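Local coordinates for protein rhizavidin (PDB 3EW1) that binds biotin with high affinity as a dimeric member of the avidin family, at residues S17-Q22 against M27-D32; G39-R44 against T83-Y88; S53-T58 against S75-N80; Y88-V91 against T96-V99. All coordinates share one frame; numbering follows the deposited sequence.

Contact 1: S17-Q22 against M27-D32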
loop_
_atom_site.group_PDB
_atom_site.type_symbol
_atom_site.label_atom_id
_atom_site.label_comp_id
_atom_site.label_asym_id
_atom_site.label_seq_id
_atom_site.Cartn_x
_atom_site.Cartn_y
_atom_site.Cartn_z
ATOM N N SER B 17 -12.211 2.706 -11.710
ATOM C CA SER B 17 -11.468 2.567 -12.974
ATOM C C SER B 17 -10.685 1.285 -13.065
ATOM O O SER B 17 -10.198 0.767 -12.063
ATOM C CB SER B 17 -10.545 3.778 -13.178
ATOM O OG SER B 17 -9.691 4.010 -12.073
ATOM N N SER B 18 -10.527 0.814 -14.291
ATOM C CA SER B 18 -9.784 -0.403 -14.606
ATOM C C SER B 18 -8.490 -0.069 -15.339
ATOM O O SER B 18 -8.404 0.960 -16.064
ATOM C CB SER B 18 -10.634 -1.314 -15.481
ATOM O OG SER B 18 -11.824 -1.648 -14.770
ATOM N N TRP B 19 -7.512 -0.953 -15.185
ATOM C CA TRP B 19 -6.132 -0.731 -15.588
ATOM C C TRP B 19 -5.519 -2.059 -15.989
ATOM O O TRP B 19 -5.893 -3.128 -15.435
ATOM C CB TRP B 19 -5.337 -0.112 -14.427
ATOM C CG TRP B 19 -5.984 1.126 -13.914
ATOM C CD1 TRP B 19 -7.002 1.197 -13.019
ATOM C CD2 TRP B 19 -5.702 2.491 -14.297
ATOM N NE1 TRP B 19 -7.360 2.500 -12.798
ATOM C CE2 TRP B 19 -6.592 3.312 -13.589
ATOM C CE3 TRP B 19 -4.767 3.089 -15.154
ATOM C CZ2 TRP B 19 -6.596 4.689 -13.701
ATOM C CZ3 TRP B 19 -4.772 4.469 -15.275
ATOM C CH2 TRP B 19 -5.682 5.263 -14.559
ATOM N N GLN B 20 -4.618 -2.003 -16.972
ATOM C CA GLN B 20 -3.860 -3.168 -17.439
ATOM C C GLN B 20 -2.379 -2.828 -17.491
ATOM O O GLN B 20 -2.006 -1.803 -18.084
ATOM C CB GLN B 20 -4.332 -3.584 -18.833
ATOM C CG GLN B 20 -3.669 -4.849 -19.309
ATOM C CD GLN B 20 -3.880 -5.077 -20.782
ATOM O OE1 GLN B 20 -4.307 -6.148 -21.188
ATOM N NE2 GLN B 20 -3.582 -4.057 -21.597
ATOM N N ASN B 21 -1.510 -3.639 -16.886
ATOM C CA ASN B 21 -0.064 -3.387 -17.039
ATOM C C ASN B 21 0.537 -4.113 -18.249
ATOM O O ASN B 21 -0.169 -4.828 -18.968
ATOM C CB ASN B 21 0.752 -3.612 -15.746
ATOM C CG ASN B 21 0.934 -5.079 -15.388
ATOM O OD1 ASN B 21 0.734 -5.969 -16.195
ATOM N ND2 ASN B 21 1.295 -5.337 -14.127
ATOM N N GLN B 22 1.831 -3.898 -18.469
ATOM C CA GLN B 22 2.543 -4.456 -19.616
ATOM C C GLN B 22 2.649 -5.987 -19.645
ATOM O O GLN B 22 3.018 -6.577 -20.688
ATOM C CB GLN B 22 3.927 -3.799 -19.708
ATOM C CG GLN B 22 4.978 -4.305 -18.694
ATOM C CD GLN B 22 4.670 -3.921 -17.220
ATOM O OE1 GLN B 22 4.202 -2.821 -16.935
ATOM N NE2 GLN B 22 4.955 -4.829 -16.302
ATOM N N MET B 27 -6.061 -4.470 -12.777
ATOM C CA MET B 27 -6.611 -4.112 -11.506
ATOM C C MET B 27 -7.832 -3.242 -11.683
ATOM O O MET B 27 -7.939 -2.502 -12.677
ATOM C CB MET B 27 -5.569 -3.465 -10.603
ATOM C CG MET B 27 -5.102 -2.106 -11.063
ATOM S SD MET B 27 -3.870 -1.441 -9.895
ATOM C CE MET B 27 -3.469 0.114 -10.683
ATOM N N ILE B 28 -8.762 -3.362 -10.761
ATOM C CA ILE B 28 -9.945 -2.581 -10.752
ATOM C C ILE B 28 -9.894 -1.818 -9.475
ATOM O O ILE B 28 -9.851 -2.450 -8.422
ATOM C CB ILE B 28 -11.209 -3.462 -10.789
ATOM C CG1 ILE B 28 -11.224 -4.213 -12.122
ATOM C CG2 ILE B 28 -12.454 -2.566 -10.598
ATOM C CD1 ILE B 28 -12.383 -5.214 -12.378
ATOM N N ILE B 29 -9.916 -0.492 -9.533
ATOM C CA ILE B 29 -9.754 0.310 -8.307
ATOM C C ILE B 29 -10.896 1.282 -8.072
ATOM O O ILE B 29 -11.628 1.652 -8.988
ATOM C CB ILE B 29 -8.385 1.062 -8.205
ATOM C CG1 ILE B 29 -8.271 2.199 -9.234
ATOM C CG2 ILE B 29 -7.226 0.062 -8.269
ATOM C CD1 ILE B 29 -6.933 2.929 -9.167
ATOM N N GLN B 30 -11.063 1.637 -6.805
ATOM C CA GLN B 30 -12.001 2.644 -6.380
ATOM C C GLN B 30 -11.200 3.590 -5.541
ATOM O O GLN B 30 -10.534 3.181 -4.585
ATOM C CB GLN B 30 -13.145 2.071 -5.521
ATOM C CG GLN B 30 -14.007 1.078 -6.263
ATOM C CD GLN B 30 -13.438 -0.341 -6.194
ATOM O OE1 GLN B 30 -12.895 -0.753 -5.160
ATOM N NE2 GLN B 30 -13.597 -1.102 -7.263
ATOM N N VAL B 31 -11.247 4.858 -5.867
ATOM C CA VAL B 31 -10.568 5.893 -5.117
ATOM C C VAL B 31 -11.637 6.793 -4.522
ATOM O O VAL B 31 -12.456 7.336 -5.260
ATOM C CB VAL B 31 -9.642 6.739 -6.037
ATOM C CG1 VAL B 31 -8.922 7.797 -5.212
ATOM C CG2 VAL B 31 -8.663 5.853 -6.805
ATOM N N ASP B 32 -11.709 6.879 -3.190
ATOM C CA ASP B 32 -12.723 7.713 -2.589
ATOM C C ASP B 32 -12.267 9.162 -2.371
ATOM O O ASP B 32 -11.117 9.500 -2.615
ATOM C CB ASP B 32 -13.338 7.062 -1.328
ATOM C CG ASP B 32 -12.443 7.129 -0.098
ATOM O OD1 ASP B 32 -11.435 7.876 -0.071
ATOM O OD2 ASP B 32 -12.790 6.411 0.898
#
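Met27 O is approached by several groups of the facing strand. Trp19 N donates a bent hydrogen bond to it (3.0 Å, 133° at the hydrogen), and Ser18 CA adds a CA-H...O contact at 3.4 Å. The edge of the Trp19 indole also faces this oxygen, with Met27 O in the plane of the ring. Trp19 and Met27 form an antiparallel hydrogen-bonded pair, closed by Met27 N donating to Trp19 O. Ser17 and Ile29 form the next such pair. Here Ile29 N to Ser17 O is short at 2.8 Å and almost straight.

The side chains of Ser17, Trp19, Met27 and Ile29 share one face of the sheet. Trp19 CG lies beside the backbone N (chi1 -54°), which turns NE1 back to Ser17 OG in a 2.9 Å hydrogen bond. The CG1-CD1 arm of Ile29 crosses the indole obliquely, with CD1 3.7 Å from Trp19 NE1. Nearer the backbone, Trp19 CB packs on Met27 CG at 3.9 Å. With an alanine in place of Trp19, Ser17 OG would probably lose its indole donor and a gap would open beside Ile29 CD1.

Ser18 and Ile28 point to the other face, where Ser18 OG touches Ile28 CG1. This hairpin lies in the barrel wall between strands 36-42 and 111-124. Inside the barrel, Trp19 and Met27 reach Ile98 of strand 95-108, and Met27 and Ile29 reach Leu57 of strand 54-62.

Contact 2: G39-R44 against T83-Y88; sequences GQYVNR and TGWTGY
Tyr41 and Trp85 reach toward each other across the barrel interior. Their strands are not neighbours, and even the nearest CA atoms, those of Tyr41 and Thr83, are 11.1 Å apart. The contact is therefore made by two aromatic side chains alone.

From CB, the Tyr41 side chain extends with CG anti to the backbone N (chi1 -171°), which carries the ring inward to the indole. CD2 is the first ring atom to arrive, 4.1 Å from Trp85 CH2. Next comes CE2, whose 3.5 Å to Trp85 CZ2 is the closest approach. Tyr41 CZ also lies 3.6 Å from Trp85 CZ2. At the tip, Tyr41 OH still touches Trp85 CZ2. Trp85 CH2 sits over one face of the phenol, displaced toward its rim. The ring planes are inclined by 35°, and the six-membered ring centres are 4.9 Å apart, an oblique meeting of rings.

The indole is held from other directions too. Its NE1 donates a hydrogen bond to Asp119. Thr83 CG2 lies over one face, Phe68 stacks on the ring, and Phe121 meets it edge-to-face.

Tyr41 and Asp119 both bind biotin in this protein, although no ligand is bound to this chain here. Trp85 therefore touches one biotin-binding residue and fixes its indole on another. Aromatic side chains packed around a biotin pocket inside a closed beta barrel are characteristic of the avidin fold.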
loop_
_atom_site.group_PDB
_atom_site.type_symbol
_atom_site.label_atom_id
_atom_site.label_comp_id
_atom_site.label_asym_id
_atom_site.label_seq_id
_atom_site.Cartn_x
_atom_site.Cartn_y
_atom_site.Cartn_z
ATOM N N GLY B 39 -9.609 -2.155 -4.165
ATOM C CA GLY B 39 -9.794 -2.781 -5.445
ATOM C C GLY B 39 -9.410 -4.214 -5.459
ATOM O O GLY B 39 -9.277 -4.823 -4.406
ATOM N N GLN B 40 -9.192 -4.741 -6.646
ATOM C CA GLN B 40 -8.926 -6.152 -6.858
ATOM C C GLN B 40 -7.899 -6.268 -7.937
ATOM O O GLN B 40 -7.978 -5.557 -8.924
ATOM C CB GLN B 40 -10.201 -6.918 -7.245
ATOM C CG GLN B 40 -11.262 -6.965 -6.155
ATOM C CD GLN B 40 -10.882 -7.852 -4.983
ATOM O OE1 GLN B 40 -10.323 -8.914 -5.175
ATOM N NE2 GLN B 40 -11.272 -7.445 -3.767
ATOM N N TYR B 41 -6.918 -7.122 -7.754
ATOM C CA TYR B 41 -5.853 -7.265 -8.715
ATOM C C TYR B 41 -5.868 -8.695 -9.261
ATOM O O TYR B 41 -6.043 -9.676 -8.502
ATOM C CB TYR B 41 -4.528 -6.964 -8.004
ATOM C CG TYR B 41 -3.316 -6.866 -8.904
ATOM C CD1 TYR B 41 -2.680 -8.005 -9.391
ATOM C CD2 TYR B 41 -2.784 -5.610 -9.241
ATOM C CE1 TYR B 41 -1.537 -7.884 -10.240
ATOM C CE2 TYR B 41 -1.662 -5.492 -10.026
ATOM C CZ TYR B 41 -1.051 -6.626 -10.524
ATOM O OH TYR B 41 0.059 -6.479 -11.321
ATOM N N VAL B 42 -5.688 -8.828 -10.573
ATOM C CA VAL B 42 -5.615 -10.151 -11.216
ATOM C C VAL B 42 -4.264 -10.250 -11.913
ATOM O O VAL B 42 -3.966 -9.506 -12.865
ATOM C CB VAL B 42 -6.775 -10.477 -12.225
ATOM C CG1 VAL B 42 -6.623 -11.911 -12.730
ATOM C CG2 VAL B 42 -8.134 -10.336 -11.555
ATOM N N ASN B 43 -3.429 -11.140 -11.408
ATOM C CA ASN B 43 -2.104 -11.359 -11.909
ATOM C C ASN B 43 -2.149 -12.286 -13.121
ATOM O O ASN B 43 -2.834 -13.308 -13.099
ATOM C CB ASN B 43 -1.248 -11.960 -10.793
ATOM C CG ASN B 43 0.089 -12.401 -11.266
ATOM O OD1 ASN B 43 0.788 -11.670 -12.000
ATOM N ND2 ASN B 43 0.500 -13.598 -10.842
ATOM N N ARG B 44 -1.429 -11.893 -14.172
ATOM C CA ARG B 44 -1.263 -12.695 -15.374
ATOM C C ARG B 44 0.198 -12.715 -15.835
ATOM O O ARG B 44 0.472 -13.053 -16.988
ATOM C CB ARG B 44 -2.171 -12.171 -16.489
ATOM C CG ARG B 44 -3.628 -12.285 -16.168
ATOM C CD ARG B 44 -4.479 -11.939 -17.349
ATOM N NE ARG B 44 -5.877 -11.965 -16.956
ATOM C CZ ARG B 44 -6.505 -10.940 -16.387
ATOM N NH1 ARG B 44 -5.843 -9.818 -16.165
ATOM N NH2 ARG B 44 -7.789 -11.042 -16.049
ATOM N N THR B 83 3.190 -7.578 -2.398
ATOM C CA THR B 83 3.790 -6.609 -3.309
ATOM C C THR B 83 3.266 -5.234 -2.974
ATOM O O THR B 83 2.072 -5.045 -2.646
ATOM C CB THR B 83 3.400 -6.967 -4.721
ATOM O OG1 THR B 83 3.904 -8.246 -5.088
ATOM C CG2 THR B 83 3.971 -5.981 -5.701
ATOM N N GLY B 84 4.166 -4.263 -3.085
ATOM C CA GLY B 84 3.825 -2.886 -2.838
ATOM C C GLY B 84 4.223 -2.132 -4.085
ATOM O O GLY B 84 5.368 -2.254 -4.511
ATOM N N TRP B 85 3.319 -1.324 -4.631
ATOM C CA TRP B 85 3.628 -0.445 -5.757
ATOM C C TRP B 85 3.566 0.995 -5.302
ATOM O O TRP B 85 2.696 1.391 -4.505
ATOM C CB TRP B 85 2.617 -0.610 -6.883
ATOM C CG TRP B 85 2.507 -1.923 -7.613
ATOM C CD1 TRP B 85 2.928 -2.170 -8.906
ATOM C CD2 TRP B 85 1.819 -3.097 -7.191
ATOM N NE1 TRP B 85 2.559 -3.435 -9.291
ATOM C CE2 TRP B 85 1.917 -4.043 -8.241
ATOM C CE3 TRP B 85 1.154 -3.453 -6.007
ATOM C CZ2 TRP B 85 1.350 -5.312 -8.170
ATOM C CZ3 TRP B 85 0.614 -4.731 -5.930
ATOM C CH2 TRP B 85 0.698 -5.640 -7.009
ATOM N N THR B 86 4.458 1.806 -5.856
ATOM C CA THR B 86 4.454 3.248 -5.579
ATOM C C THR B 86 4.708 3.942 -6.912
ATOM O O THR B 86 5.551 3.478 -7.658
ATOM C CB THR B 86 5.570 3.584 -4.537
ATOM O OG1 THR B 86 5.547 2.627 -3.458
ATOM C CG2 THR B 86 5.376 4.982 -3.983
ATOM N N GLY B 87 3.998 5.037 -7.208
ATOM C CA GLY B 87 4.233 5.764 -8.461
ATOM C C GLY B 87 3.249 6.899 -8.598
ATOM O O GLY B 87 2.814 7.511 -7.614
ATOM N N TYR B 88 2.944 7.226 -9.849
ATOM C CA TYR B 88 2.128 8.404 -10.135
ATOM C C TYR B 88 1.346 8.229 -11.427
ATOM O O TYR B 88 1.713 7.419 -12.262
ATOM C CB TYR B 88 3.047 9.623 -10.257
ATOM C CG TYR B 88 4.187 9.425 -11.268
ATOM C CD1 TYR B 88 5.416 8.863 -10.886
ATOM C CD2 TYR B 88 4.018 9.766 -12.627
ATOM C CE1 TYR B 88 6.444 8.662 -11.838
ATOM C CE2 TYR B 88 5.022 9.569 -13.563
ATOM C CZ TYR B 88 6.226 9.039 -13.170
ATOM O OH TYR B 88 7.208 8.875 -14.108
#

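Contact 3: S53-T58 against S75-N80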
loop_
_atom_site.group_PDB
_atom_site.type_symbol
_atom_site.label_atom_id
_atom_site.label_comp_id
_atom_site.label_asym_id
_atom_site.label_seq_id
_atom_site.Cartn_x
_atom_site.Cartn_y
_atom_site.Cartn_z
ATOM N N SER B 53 -7.033 -15.123 -10.612
ATOM C CA SER B 53 -8.047 -14.991 -9.554
ATOM C C SER B 53 -7.838 -13.646 -8.862
ATOM O O SER B 53 -6.713 -13.130 -8.860
ATOM C CB SER B 53 -8.022 -16.171 -8.542
ATOM O OG SER B 53 -6.851 -16.180 -7.761
ATOM N N PRO B 54 -8.925 -13.040 -8.341
ATOM C CA PRO B 54 -8.744 -11.662 -7.840
ATOM C C PRO B 54 -8.201 -11.646 -6.439
ATOM O O PRO B 54 -8.672 -12.438 -5.600
ATOM C CB PRO B 54 -10.174 -11.070 -7.861
ATOM C CG PRO B 54 -11.097 -12.316 -7.716
ATOM C CD PRO B 54 -10.322 -13.511 -8.215
ATOM N N TYR B 55 -7.254 -10.736 -6.215
ATOM C CA TYR B 55 -6.624 -10.505 -4.906
ATOM C C TYR B 55 -6.952 -9.094 -4.436
ATOM O O TYR B 55 -6.850 -8.152 -5.212
ATOM C CB TYR B 55 -5.126 -10.670 -5.036
ATOM C CG TYR B 55 -4.772 -12.118 -5.138
ATOM C CD1 TYR B 55 -4.750 -12.750 -6.377
ATOM C CD2 TYR B 55 -4.504 -12.895 -3.987
ATOM C CE1 TYR B 55 -4.465 -14.118 -6.503
ATOM C CE2 TYR B 55 -4.172 -14.246 -4.124
ATOM C CZ TYR B 55 -4.174 -14.852 -5.387
ATOM O OH TYR B 55 -3.902 -16.180 -5.615
ATOM N N PRO B 56 -7.335 -8.931 -3.165
ATOM C CA PRO B 56 -7.644 -7.588 -2.651
ATOM C C PRO B 56 -6.443 -6.665 -2.765
ATOM O O PRO B 56 -5.279 -7.055 -2.590
ATOM C CB PRO B 56 -7.961 -7.855 -1.158
ATOM C CG PRO B 56 -8.482 -9.300 -1.162
ATOM C CD PRO B 56 -7.544 -9.980 -2.141
ATOM N N LEU B 57 -6.742 -5.416 -3.085
ATOM C CA LEU B 57 -5.745 -4.381 -3.095
ATOM C C LEU B 57 -6.227 -3.207 -2.295
ATOM O O LEU B 57 -7.424 -2.916 -2.227
ATOM C CB LEU B 57 -5.463 -4.021 -4.552
ATOM C CG LEU B 57 -5.495 -2.808 -5.452
ATOM C CD1 LEU B 57 -5.570 -1.356 -4.926
ATOM C CD2 LEU B 57 -4.446 -2.994 -6.551
ATOM N N THR B 58 -5.285 -2.538 -1.659
ATOM C CA THR B 58 -5.613 -1.352 -0.869
ATOM C C THR B 58 -4.492 -0.342 -1.041
ATOM O O THR B 58 -3.372 -0.710 -1.306
ATOM C CB THR B 58 -5.809 -1.748 0.590
ATOM O OG1 THR B 58 -6.341 -0.649 1.329
ATOM C CG2 THR B 58 -4.517 -2.218 1.129
ATOM N N SER B 75 -7.610 -17.133 -0.607
ATOM C CA SER B 75 -8.271 -18.449 -0.297
ATOM C C SER B 75 -8.497 -19.345 -1.517
ATOM O O SER B 75 -8.960 -20.469 -1.425
ATOM C CB SER B 75 -9.574 -18.333 0.543
ATOM O OG SER B 75 -10.669 -17.915 -0.280
ATOM N N THR B 76 -8.193 -18.830 -2.699
ATOM C CA THR B 76 -8.158 -19.656 -3.888
ATOM C C THR B 76 -6.719 -20.137 -4.107
ATOM O O THR B 76 -6.473 -21.328 -4.335
ATOM C CB THR B 76 -8.692 -18.895 -5.128
ATOM O OG1 THR B 76 -10.107 -18.703 -4.970
ATOM C CG2 THR B 76 -8.430 -19.681 -6.460
ATOM N N GLU B 77 -5.761 -19.224 -4.012
ATOM C CA GLU B 77 -4.365 -19.618 -4.115
ATOM C C GLU B 77 -3.546 -18.710 -3.239
ATOM O O GLU B 77 -3.712 -17.478 -3.256
ATOM C CB GLU B 77 -3.878 -19.630 -5.563
ATOM C CG GLU B 77 -2.537 -20.250 -5.792
ATOM C CD GLU B 77 -2.148 -20.310 -7.269
ATOM O OE1 GLU B 77 -3.047 -20.102 -8.112
ATOM O OE2 GLU B 77 -0.938 -20.544 -7.558
ATOM N N ASN B 78 -2.655 -19.333 -2.486
ATOM C CA ASN B 78 -1.736 -18.651 -1.585
ATOM C C ASN B 78 -0.294 -18.756 -2.082
ATOM O O ASN B 78 0.267 -19.853 -2.176
ATOM C CB ASN B 78 -1.865 -19.223 -0.158
ATOM C CG ASN B 78 -0.864 -18.621 0.832
ATOM O OD1 ASN B 78 -0.354 -17.512 0.635
ATOM N ND2 ASN B 78 -0.588 -19.353 1.927
ATOM N N CYS B 79 0.321 -17.612 -2.350
ATOM C CA CYS B 79 1.708 -17.568 -2.817
ATOM C C CYS B 79 2.649 -17.011 -1.750
ATOM O O CYS B 79 3.830 -16.780 -2.016
ATOM C CB CYS B 79 1.839 -16.774 -4.128
ATOM S SG CYS B 79 1.092 -17.693 -5.521
ATOM N N ASN B 80 2.128 -16.832 -0.532
ATOM C CA ASN B 80 2.973 -16.482 0.629
ATOM C C ASN B 80 3.943 -15.337 0.328
ATOM O O ASN B 80 5.154 -15.485 0.451
ATOM C CB ASN B 80 3.760 -17.730 1.124
ATOM C CG ASN B 80 4.389 -17.509 2.490
ATOM O OD1 ASN B 80 3.817 -16.826 3.351
ATOM N ND2 ASN B 80 5.562 -18.095 2.699
HETATM O O HOH W 1 -5.316 -18.236 -8.799
#
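Near one end of the avidin-type beta barrel, Tyr55 of strand 54-62 reaches across to Glu77, just before strand 78-92, close to the Cys50-Cys79 disulfide. Tyr55 CG lies beside the backbone N (chi1 -75°), and the ring runs out from there to bring OH to Glu77. The phenol Tyr55 OH donates to the backbone Glu77 O at 2.7 Å. It comes in above the carbonyl plane, 39° out of it, while the oxygen lies in plane at the edge of the tyrosine ring. Tyr55 OH also rests against Glu77 CB (3.5 Å). The ring also meets Trp72 edge-to-face. A phenylalanine here would keep that ring packing, but would probably leave Glu77 O without its side-chain donor.

A second link runs through water. Ser53 OG donates to it at 2.8 Å, and the water donates on to Glu77 OE1 at 3.0 Å. Each side chain has another partner: Ser53 OG bonds to Asn74 ND2, and Glu77 OE2 accepts from Cys50 N. Glu77 thereby joins strand 54-62 to the disulfide loop beside the biotin-binding Gly49.

Further on, the chain turns a corner. There Asn78 OD1, which also bonds to Asn62 ND2 of the second subunit, accepts from Asn80 N at 2.8 Å in an Asx turn.

Contact 4: Y88-V91 against T96-V99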
loop_
_atom_site.group_PDB
_atom_site.type_symbol
_atom_site.label_atom_id
_atom_site.label_comp_id
_atom_site.label_asym_id
_atom_site.label_seq_id
_atom_site.Cartn_x
_atom_site.Cartn_y
_atom_site.Cartn_z
ATOM N N TYR B 88 2.944 7.226 -9.849
ATOM C CA TYR B 88 2.128 8.404 -10.135
ATOM C C TYR B 88 1.346 8.229 -11.427
ATOM O O TYR B 88 1.713 7.419 -12.262
ATOM C CB TYR B 88 3.047 9.623 -10.257
ATOM C CG TYR B 88 4.187 9.425 -11.268
ATOM C CD1 TYR B 88 5.416 8.863 -10.886
ATOM C CD2 TYR B 88 4.018 9.766 -12.627
ATOM C CE1 TYR B 88 6.444 8.662 -11.838
ATOM C CE2 TYR B 88 5.022 9.569 -13.563
ATOM C CZ TYR B 88 6.226 9.039 -13.170
ATOM O OH TYR B 88 7.208 8.875 -14.108
ATOM N N ALA B 89 0.246 8.960 -11.536
ATOM C CA ALA B 89 -0.578 9.024 -12.756
ATOM C C ALA B 89 -0.053 10.120 -13.673
ATOM O O ALA B 89 0.310 11.193 -13.193
ATOM C CB ALA B 89 -2.026 9.311 -12.404
ATOM N N GLN B 90 -0.006 9.845 -14.983
ATOM C CA GLN B 90 0.266 10.908 -15.961
ATOM C C GLN B 90 -0.467 10.568 -17.249
ATOM O O GLN B 90 -0.995 9.465 -17.406
ATOM C CB GLN B 90 1.749 11.002 -16.235
ATOM C CG GLN B 90 2.360 9.713 -16.754
ATOM C CD GLN B 90 3.818 9.891 -17.159
ATOM O OE1 GLN B 90 4.483 10.892 -16.803
ATOM N NE2 GLN B 90 4.325 8.924 -17.912
ATOM N N VAL B 91 -0.510 11.527 -18.168
ATOM C CA VAL B 91 -1.237 11.352 -19.402
ATOM C C VAL B 91 -0.228 11.196 -20.535
ATOM O O VAL B 91 0.787 11.897 -20.553
ATOM C CB VAL B 91 -2.160 12.570 -19.634
ATOM C CG1 VAL B 91 -2.833 12.505 -21.003
ATOM C CG2 VAL B 91 -3.235 12.623 -18.587
ATOM N N THR B 96 -4.675 7.961 -19.770
ATOM C CA THR B 96 -4.023 8.016 -18.471
ATOM C C THR B 96 -3.231 6.715 -18.219
ATOM O O THR B 96 -3.660 5.638 -18.621
ATOM C CB THR B 96 -5.084 8.152 -17.383
ATOM O OG1 THR B 96 -6.001 9.181 -17.789
ATOM C CG2 THR B 96 -4.455 8.552 -16.075
ATOM N N GLU B 97 -2.079 6.829 -17.567
ATOM C CA GLU B 97 -1.280 5.643 -17.194
ATOM C C GLU B 97 -0.752 5.855 -15.785
ATOM O O GLU B 97 -0.623 7.002 -15.320
ATOM C CB GLU B 97 -0.128 5.355 -18.184
ATOM C CG GLU B 97 0.918 6.467 -18.295
ATOM C CD GLU B 97 2.063 6.183 -19.303
ATOM O OE1 GLU B 97 2.986 7.042 -19.377
ATOM O OE2 GLU B 97 2.047 5.134 -20.018
ATOM N N ILE B 98 -0.493 4.755 -15.080
ATOM C CA ILE B 98 0.146 4.879 -13.777
ATOM C C ILE B 98 1.506 4.237 -13.870
ATOM O O ILE B 98 1.606 3.065 -14.206
ATOM C CB ILE B 98 -0.698 4.183 -12.686
ATOM C CG1 ILE B 98 -2.126 4.755 -12.673
ATOM C CG2 ILE B 98 -0.063 4.340 -11.290
ATOM C CD1 ILE B 98 -3.147 4.004 -11.760
ATOM N N VAL B 99 2.548 5.012 -13.612
ATOM C CA VAL B 99 3.924 4.552 -13.692
ATOM C C VAL B 99 4.375 4.225 -12.279
ATOM O O VAL B 99 4.295 5.076 -11.370
ATOM C CB VAL B 99 4.859 5.641 -14.295
ATOM C CG1 VAL B 99 6.319 5.167 -14.277
ATOM C CG2 VAL B 99 4.450 5.988 -15.737
#
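Tyr88 and Val99 open a regular antiparallel pairing in the beta hairpin of strands 78-92 and 95-108, part of the avidin barrel wall. Backbone hydrogen bonds come first. Tyr88 and Val99 form one hydrogen-bonded pair, with Val99 N to Tyr88 O at 2.9 Å. Gln90 and Glu97 form the other, again with bonds in both directions. CA-H...O contacts fill in between, such as Ala89 CA to Glu97 O at 3.3 Å.

Apolar packing lies on the face that carries Tyr88, Gln90, Glu97 and Val99. Val99 CB sits over one face of the Tyr88 ring in a CH-pi contact, 4.2 Å from its centroid. Placing Tyr88 CG between its backbone N and carbonyl carbon (chi1 54°) stands the phenol alongside Val99. Tyr88 also packs on Pro112 of the second subunit. On the opposite face, Ile98 and Thr96 touch Trp19.

The side-chain polar bond joins Gln90 and Glu97, which run side by side with extended chains. Their amide and carboxylate planes are nearly coplanar. The other carboxylate oxygen, Glu97 OE2, bonds to Gln122. Gln90 NE2 meets Glu97 OE1 on its anti side at 2.7 Å, while touching Val99 CG2 at 3.7 Å.

All four contacts belong to one eight-stranded antiparallel barrel. Contacts 1 and 4 are hairpins in its wall, between strands adjacent in the sheet. Contact 2 spans the interior from strand 36-42 to strand 78-92. Along the chain, contact 1 closes before contact 2 opens, contact 3 is nested inside contact 2, and contact 4 begins where contact 2 ends. Contacts 2, 3 and 4 all use strand 78-92. Contacts 1 and 2 have centres about 8 Å apart and hold the biotin-binding Asn21 and Tyr41. Contacts 3 and 4 lie on opposite sides of the chain centre, about 25 Å between centres. Wall hairpins and a cross-barrel contact thus build one closed barrel.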